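Microcin B17-processing protein McbC (Escherichia coli str. K-12 substr. MG1655, PDB 6GRH) is an FMN-containing oxidoreductase of the nitroreductase family, needed to turn the inactive precursor of the antibiotic microcin B17 into the active peptide. Local coordinates at residues 128-136 against 146-154. Sequence-based numbering, arbitrary orientation.
Sequences PIEVFLCRL and GTNVYHYLP
Strands 129-135 and 149-153 pair antiparallel in the buried central sheet, 129-135 also bonding to strand 187-194 along its other edge. Leu133 and Tyr150 form a hydrogen-bonded pair (Leu133 N to Tyr150 O 2.8 Å, Tyr150 N to Leu133 O 2.9 Å). On their face, the two side chains lie side by side, CD2 of Leu133 4.2 Å from CD1 of Tyr150, and Val131 and Leu133 supply the branched apolar surface that helix 97-108 covers. On the other face, His151 lies over one face of the Phe132 ring in an offset stack, planes 27° apart. A chi1 of 170° sets the His151 ring beside its carbonyl carbon, towards Glu130, and NE2 gives Glu130 OE1 a 2.7 Å hydrogen bond, in the ring plane but on the anti side of the carboxylate. Because ND1 meets Glu160, the ring's rotation is fixed at both nitrogens, and two carboxylates would probably favour a charged imidazolium. A water links Glu130 OE1, Val131 N and Tyr152 O. At the opposite end, Arg135 is extended as far as NE and turns its guanidinium at the last torsion (chi4 -83°), so that NH1 meets a lone pair of Asn148 OD1 at 2.8 Å, guanidinium and amide nearly coplanar. Asn148 and Val149 both face Ala163, a classic beta bulge, within an antiparallel meander, 129-135 to 149-153 to 158-163, on one side of the nitroreductase-family sheet.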
# COMPACT_ATOMS: atom_id res chain seq x y z
N PRO D 128 -3.82 9.25 -22.54
CA PRO D 128 -2.53 8.83 -21.97
C PRO D 128 -1.97 7.49 -22.44
O PRO D 128 -0.93 7.08 -21.95
CB PRO D 128 -2.86 8.72 -20.45
CG PRO D 128 -4.29 8.31 -20.44
CD PRO D 128 -4.91 9.13 -21.55
N ILE D 129 -2.68 6.80 -23.33
CA ILE D 129 -2.31 5.48 -23.76
C ILE D 129 -1.66 5.60 -25.11
O ILE D 129 -2.20 6.23 -26.01
CB ILE D 129 -3.54 4.54 -23.84
CG1 ILE D 129 -4.23 4.47 -22.50
CG2 ILE D 129 -3.16 3.15 -24.36
CD1 ILE D 129 -3.33 4.05 -21.34
N GLU D 130 -0.50 4.98 -25.26
CA GLU D 130 0.25 4.96 -26.51
C GLU D 130 0.13 3.59 -27.16
O GLU D 130 0.11 2.56 -26.46
CB GLU D 130 1.71 5.29 -26.25
CG GLU D 130 1.89 6.64 -25.58
CD GLU D 130 1.35 7.82 -26.39
OE1 GLU D 130 1.54 7.87 -27.62
OE2 GLU D 130 0.74 8.73 -25.79
N VAL D 131 0.04 3.57 -28.49
CA VAL D 131 0.00 2.31 -29.25
C VAL D 131 1.34 2.08 -29.95
O VAL D 131 1.82 2.94 -30.70
CB VAL D 131 -1.07 2.32 -30.36
CG1 VAL D 131 -1.17 0.93 -31.02
CG2 VAL D 131 -2.40 2.74 -29.80
N PHE D 132 1.91 0.91 -29.72
CA PHE D 132 3.12 0.50 -30.39
C PHE D 132 2.81 -0.69 -31.30
O PHE D 132 1.96 -1.53 -30.98
CB PHE D 132 4.18 0.14 -29.36
CG PHE D 132 4.76 1.34 -28.64
CD1 PHE D 132 4.12 1.86 -27.53
CD2 PHE D 132 5.94 1.93 -29.07
CE1 PHE D 132 4.67 2.95 -26.83
CE2 PHE D 132 6.49 3.02 -28.39
CZ PHE D 132 5.84 3.55 -27.29
N LEU D 133 3.48 -0.73 -32.44
CA LEU D 133 3.28 -1.76 -33.45
C LEU D 133 4.53 -2.62 -33.44
O LEU D 133 5.64 -2.09 -33.56
CB LEU D 133 3.11 -1.12 -34.82
CG LEU D 133 3.22 -2.02 -36.06
CD1 LEU D 133 2.13 -3.08 -36.05
CD2 LEU D 133 3.14 -1.14 -37.29
N CYS D 134 4.35 -3.93 -33.28
CA CYS D 134 5.46 -4.89 -33.26
C CYS D 134 5.35 -5.84 -34.43
O CYS D 134 4.35 -6.55 -34.56
CB CYS D 134 5.47 -5.66 -31.93
SG CYS D 134 5.90 -4.64 -30.50
N ARG D 135 6.37 -5.86 -35.29
CA ARG D 135 6.40 -6.74 -36.46
C ARG D 135 7.00 -8.09 -36.03
O ARG D 135 8.10 -8.12 -35.50
CB ARG D 135 7.24 -6.11 -37.57
CG ARG D 135 7.46 -6.98 -38.79
CD ARG D 135 8.04 -6.17 -39.94
NE ARG D 135 8.39 -7.01 -41.07
CZ ARG D 135 9.53 -7.70 -41.20
NH1 ARG D 135 10.49 -7.68 -40.26
NH2 ARG D 135 9.72 -8.43 -42.29
N LEU D 136 6.28 -9.18 -36.26
CA LEU D 136 6.59 -10.49 -35.65
C LEU D 136 6.91 -11.62 -36.60
O LEU D 136 7.27 -12.71 -36.13
CB LEU D 136 5.42 -10.96 -34.78
CG LEU D 136 5.02 -10.04 -33.63
CD1 LEU D 136 3.86 -10.67 -32.88
CD2 LEU D 136 6.21 -9.83 -32.72
N GLY D 146 14.47 -3.46 -41.26
CA GLY D 146 15.15 -3.76 -40.00
C GLY D 146 14.55 -3.12 -38.77
O GLY D 146 14.99 -3.42 -37.67
N THR D 147 13.56 -2.25 -38.93
CA THR D 147 12.85 -1.67 -37.79
C THR D 147 11.60 -2.50 -37.56
O THR D 147 10.77 -2.62 -38.46
CB THR D 147 12.49 -0.21 -38.08
OG1 THR D 147 13.70 0.52 -38.30
CG2 THR D 147 11.72 0.41 -36.93
N ASN D 148 11.50 -3.09 -36.37
CA ASN D 148 10.39 -3.98 -36.04
C ASN D 148 9.46 -3.49 -34.97
O ASN D 148 8.48 -4.15 -34.70
CB ASN D 148 10.92 -5.35 -35.67
CG ASN D 148 11.45 -6.08 -36.86
OD1 ASN D 148 10.79 -6.14 -37.89
ND2 ASN D 148 12.67 -6.61 -36.74
N VAL D 149 9.77 -2.36 -34.34
CA VAL D 149 8.85 -1.71 -33.41
C VAL D 149 8.66 -0.29 -33.89
O VAL D 149 9.63 0.37 -34.24
CB VAL D 149 9.39 -1.69 -31.98
CG1 VAL D 149 8.35 -1.13 -31.04
CG2 VAL D 149 9.78 -3.09 -31.52
N TYR D 150 7.41 0.16 -33.90
CA TYR D 150 7.05 1.51 -34.29
C TYR D 150 6.09 2.04 -33.25
O TYR D 150 5.47 1.26 -32.53
CB TYR D 150 6.35 1.53 -35.66
CG TYR D 150 7.19 1.07 -36.82
CD1 TYR D 150 7.24 -0.28 -37.20
CD2 TYR D 150 7.90 1.99 -37.58
CE1 TYR D 150 8.00 -0.69 -38.27
CE2 TYR D 150 8.67 1.58 -38.66
CZ TYR D 150 8.72 0.24 -39.00
OH TYR D 150 9.49 -0.15 -40.06
N HIS D 151 5.95 3.36 -33.18
CA HIS D 151 4.97 4.00 -32.34
C HIS D 151 3.97 4.70 -33.26
O HIS D 151 4.38 5.48 -34.11
CB HIS D 151 5.72 4.96 -31.42
CG HIS D 151 4.85 5.88 -30.63
ND1 HIS D 151 5.14 7.21 -30.48
CD2 HIS D 151 3.71 5.66 -29.93
CE1 HIS D 151 4.22 7.78 -29.72
NE2 HIS D 151 3.35 6.86 -29.36
N TYR D 152 2.68 4.39 -33.14
CA TYR D 152 1.66 5.04 -33.95
C TYR D 152 1.27 6.39 -33.36
O TYR D 152 0.92 6.46 -32.19
CB TYR D 152 0.40 4.16 -34.13
CG TYR D 152 -0.62 4.80 -35.06
CD1 TYR D 152 -0.27 5.15 -36.35
CD2 TYR D 152 -1.91 5.09 -34.63
CE1 TYR D 152 -1.17 5.73 -37.22
CE2 TYR D 152 -2.83 5.69 -35.50
CZ TYR D 152 -2.46 6.01 -36.79
OH TYR D 152 -3.34 6.60 -37.67
N LEU D 153 1.32 7.44 -34.19
CA LEU D 153 0.91 8.80 -33.81
C LEU D 153 -0.47 9.01 -34.40
O LEU D 153 -0.61 9.25 -35.61
CB LEU D 153 1.92 9.84 -34.33
CG LEU D 153 3.38 9.69 -33.89
CD1 LEU D 153 4.26 10.70 -34.62
CD2 LEU D 153 3.51 9.86 -32.38
N PRO D 154 -1.53 8.92 -33.56
CA PRO D 154 -2.89 8.90 -34.11
C PRO D 154 -3.42 10.21 -34.71
O PRO D 154 -4.35 10.17 -35.52
CB PRO D 154 -3.76 8.49 -32.92
CG PRO D 154 -2.81 8.18 -31.81
CD PRO D 154 -1.55 8.94 -32.09
O HOH W 1 -0.12 6.09 -29.74